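Local atomic coordinates of DNA polymerase III subunit beta (Pseudomonas aeruginosa, PDB entry 4TSZ), a protein that tethers DNA polymerases and other proteins to DNA and so gives them processivity in replication. Residues Glu336-Ile341 and Ala349-Ala354. Residues are numbered along the deposited sequence; the frame is centred on the assembly and turned at random.
Sequences EQVRFI and ALVHEA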
ATOM      1  N   GLU E 336      10.489   2.832 -27.721  1.00 46.67           N
ATOM      2  CA  GLU E 336      10.076   1.464 -28.040  1.00 46.42           C
ATOM      3  C   GLU E 336      11.299   0.548 -28.207  1.00 50.69           C
ATOM      4  O   GLU E 336      11.264  -0.616 -27.801  1.00 49.56           O
ATOM      5  CB  GLU E 336       9.310   1.518 -29.347  1.00 48.50           C
ATOM      6  CG  GLU E 336       8.456   0.315 -29.616  1.00 53.45           C
ATOM      7  CD  GLU E 336       7.542   0.631 -30.768  1.00 51.63           C
ATOM      8  OE1 GLU E 336       6.451   1.184 -30.510  1.00 43.94           O
ATOM      9  OE2 GLU E 336       7.936   0.375 -31.928  1.00 50.75           O
ATOM     10  N   GLN E 337      12.365   1.082 -28.825  1.00 48.27           N
ATOM     11  CA  GLN E 337      13.620   0.380 -29.025  1.00 48.02           C
ATOM     12  C   GLN E 337      14.655   0.890 -28.027  1.00 50.51           C
ATOM     13  O   GLN E 337      14.582   2.035 -27.553  1.00 48.06           O
ATOM     14  CB  GLN E 337      14.130   0.524 -30.464  1.00 51.03           C
ATOM     15  CG  GLN E 337      13.320  -0.282 -31.471  1.00 63.82           C
ATOM     16  CD  GLN E 337      13.983  -0.318 -32.822  1.00 74.19           C
ATOM     17  OE1 GLN E 337      14.328   0.717 -33.403  1.00 72.94           O
ATOM     18  NE2 GLN E 337      14.161  -1.513 -33.361  1.00 61.39           N
ATOM     19  N   VAL E 338      15.609   0.025 -27.706  1.00 46.85           N
ATOM     20  CA  VAL E 338      16.674   0.321 -26.767  1.00 46.37           C
ATOM     21  C   VAL E 338      18.014  -0.108 -27.367  1.00 51.88           C
ATOM     22  O   VAL E 338      18.099  -1.151 -28.035  1.00 52.37           O
ATOM     23  CB  VAL E 338      16.375  -0.252 -25.346  1.00 47.54           C
ATOM     24  CG1 VAL E 338      16.184  -1.767 -25.345  1.00 46.72           C
ATOM     25  CG2 VAL E 338      17.429   0.165 -24.334  1.00 47.09           C
ATOM     26  N   ARG E 339      19.035   0.732 -27.180  1.00 48.01           N
ATOM     27  CA  ARG E 339      20.386   0.463 -27.659  1.00 48.60           C
ATOM     28  C   ARG E 339      21.274   0.029 -26.501  1.00 50.76           C
ATOM     29  O   ARG E 339      21.331   0.709 -25.475  1.00 48.45           O
ATOM     30  CB  ARG E 339      20.995   1.699 -28.338  1.00 48.24           C
ATOM     31  CG  ARG E 339      20.446   2.011 -29.715  1.00 55.78           C
ATOM     32  CD  ARG E 339      21.173   3.208 -30.321  1.00 60.85           C
ATOM     33  NE  ARG E 339      20.799   4.477 -29.683  1.00 61.27           N
ATOM     34  CZ  ARG E 339      21.640   5.480 -29.443  1.00 74.78           C
ATOM     35  NH1 ARG E 339      22.925   5.372 -29.763  1.00 65.32           N
ATOM     36  NH2 ARG E 339      21.205   6.596 -28.868  1.00 57.06           N
ATOM     37  N   PHE E 340      21.954  -1.108 -26.671  1.00 48.01           N
ATOM     38  CA  PHE E 340      22.936  -1.645 -25.729  1.00 47.42           C
ATOM     39  C   PHE E 340      24.262  -1.618 -26.479  1.00 53.99           C
ATOM     40  O   PHE E 340      24.336  -2.073 -27.626  1.00 55.00           O
ATOM     41  CB  PHE E 340      22.590  -3.081 -25.306  1.00 48.79           C
ATOM     42  CG  PHE E 340      21.581  -3.192 -24.189  1.00 49.04           C
ATOM     43  CD1 PHE E 340      20.224  -3.005 -24.432  1.00 52.03           C
ATOM     44  CD2 PHE E 340      21.981  -3.503 -22.899  1.00 50.18           C
ATOM     45  CE1 PHE E 340      19.291  -3.106 -23.394  1.00 51.56           C
ATOM     46  CE2 PHE E 340      21.045  -3.633 -21.869  1.00 52.09           C
ATOM     47  CZ  PHE E 340      19.708  -3.422 -22.120  1.00 49.67           C
ATOM     48  N   ILE E 341      25.278  -1.005 -25.877  1.00 50.48           N
ATOM     49  CA  ILE E 341      26.611  -0.918 -26.465  1.00 51.32           C
ATOM     50  C   ILE E 341      27.548  -1.659 -25.515  1.00 54.70           C
ATOM     51  O   ILE E 341      27.728  -1.257 -24.367  1.00 51.66           O
ATOM     52  CB  ILE E 341      27.045   0.534 -26.812  1.00 55.21           C
ATOM     53  CG1 ILE E 341      26.026   1.199 -27.784  1.00 55.60           C
ATOM     54  CG2 ILE E 341      28.459   0.548 -27.420  1.00 58.06           C
ATOM     55  CD1 ILE E 341      25.984   2.754 -27.787  1.00 62.53           C
ATOM     56  N   ALA E 349      28.135  -2.161 -19.744  1.00 48.22           N
ATOM     57  CA  ALA E 349      27.156  -2.064 -20.812  1.00 47.03           C
ATOM     58  C   ALA E 349      26.788  -0.576 -20.817  1.00 48.57           C
ATOM     59  O   ALA E 349      26.685   0.030 -19.748  1.00 46.13           O
ATOM     60  CB  ALA E 349      25.920  -2.881 -20.483  1.00 46.60           C
ATOM     61  N   LEU E 350      26.655   0.017 -21.998  1.00 45.75           N
ATOM     62  CA  LEU E 350      26.207   1.392 -22.168  1.00 45.26           C
ATOM     63  C   LEU E 350      24.821   1.295 -22.783  1.00 49.24           C
ATOM     64  O   LEU E 350      24.620   0.548 -23.746  1.00 48.68           O
ATOM     65  CB  LEU E 350      27.157   2.209 -23.054  1.00 46.53           C
ATOM     66  CG  LEU E 350      26.761   3.673 -23.399  1.00 51.61           C
ATOM     67  CD1 LEU E 350      26.629   4.567 -22.142  1.00 50.24           C
ATOM     68  CD2 LEU E 350      27.757   4.288 -24.382  1.00 54.46           C
ATOM     69  N   VAL E 351      23.848   1.984 -22.175  1.00 44.72           N
ATOM     70  CA  VAL E 351      22.461   1.921 -22.628  1.00 43.37           C
ATOM     71  C   VAL E 351      21.926   3.318 -22.953  1.00 46.55           C
ATOM     72  O   VAL E 351      22.162   4.268 -22.206  1.00 44.77           O
ATOM     73  CB  VAL E 351      21.546   1.138 -21.637  1.00 45.34           C
ATOM     74  CG1 VAL E 351      20.194   0.813 -22.271  1.00 44.54           C
ATOM     75  CG2 VAL E 351      22.213  -0.152 -21.157  1.00 45.10           C
ATOM     76  N   HIS E 352      21.211   3.426 -24.081  1.00 44.09           N
ATOM     77  CA  HIS E 352      20.595   4.661 -24.547  1.00 44.22           C
ATOM     78  C   HIS E 352      19.207   4.384 -25.082  1.00 47.23           C
ATOM     79  O   HIS E 352      18.888   3.246 -25.436  1.00 46.26           O
ATOM     80  CB  HIS E 352      21.395   5.250 -25.731  1.00 46.63           C
ATOM     81  CG  HIS E 352      22.777   5.724 -25.432  1.00 50.46           C
ATOM     82  ND1 HIS E 352      23.017   6.736 -24.519  1.00 51.64           N
ATOM     83  CD2 HIS E 352      23.944   5.379 -26.021  1.00 53.44           C
ATOM     84  CE1 HIS E 352      24.325   6.933 -24.540  1.00 52.07           C
ATOM     85  NE2 HIS E 352      24.923   6.144 -25.434  1.00 53.57           N
ATOM     86  N   GLU E 353      18.421   5.460 -25.257  1.00 45.32           N
ATOM     87  CA  GLU E 353      17.141   5.420 -25.955  1.00 45.99           C
ATOM     88  C   GLU E 353      17.499   5.238 -27.439  1.00 52.17           C
ATOM     89  O   GLU E 353      18.651   5.467 -27.822  1.00 51.56           O
ATOM     90  CB  GLU E 353      16.357   6.722 -25.754  1.00 47.21           C
ATOM     91  CG  GLU E 353      15.815   6.893 -24.348  1.00 48.47           C
ATOM     92  CD  GLU E 353      14.748   7.957 -24.163  1.00 66.30           C
ATOM     93  OE1 GLU E 353      14.813   9.010 -24.839  1.00 70.89           O
ATOM     94  OE2 GLU E 353      13.857   7.746 -23.311  1.00 57.38           O
ATOM     95  N   ALA E 354      16.534   4.801 -28.263  1.00 52.12           N
ATOM     96  CA  ALA E 354      16.756   4.530 -29.679  1.00 54.25           C
ATOM     97  C   ALA E 354      17.213   5.709 -30.520  1.00 60.85           C
ATOM     98  O   ALA E 354      18.084   5.530 -31.376  1.00 61.22           O
ATOM     99  CB  ALA E 354      15.508   3.916 -30.299  1.00 55.41           C
TER
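Phe340 and Val351 stand side by side as a non-hydrogen-bonded pair in an antiparallel beta hairpin, two inner strands, contributed by the C-terminal domain, of the antiparallel sheet it shares with the central domain of the DNA polymerase III beta subunit. Their side chains lie on the tightly packed face, which helix 262-273 covers by setting Leu265 against Val338 and Phe340. Here the residues are apolar: Val351 CG2 sits over one face of the Phe340 ring, 4.0 Å from its centroid, in a CH-pi contact. The other methyl of Val351, CG1, is anti to the backbone N (chi1 -167°), which carries it toward the neighbouring pair, where it meets Val338 CG2 at 3.5 Å. Beta-branched valines suit this place, since each offers two methyls close to an extended backbone.

Backbone hydrogen bonds hold the strands together, as between Arg339 N and His352 O (3.1 Å) and between Ile341 N and Leu350 O (2.7 Å). Toward 354 the pairing loosens: the bond from Ala354 N to Gln337 O is long and weak, at 3.5 Å, and Thr335 OG1 also meets both of these atoms.

The other face is looser and mixed in character: Arg339, Ile341 and Leu350 are partly exposed to solvent, whereas His352 is buried among them. Ile341 reaches along it with CD1 to the edge of the His352 imidazole, whose ND1 is bonded to Ser359 O. Arginine suits its place because its long chain, bent midway, can fold back across the neighbouring strand. The guanidinium lies over His352 CB, its plane turned 21° from the imidazole, while NH2 forms a salt bridge with Asp357. Side-on, Arg339 NE and NH2 both grip a single backbone acceptor, Glu353 O, each at 3.0 Å, and that oxygen stands 17° out of the guanidinium plane.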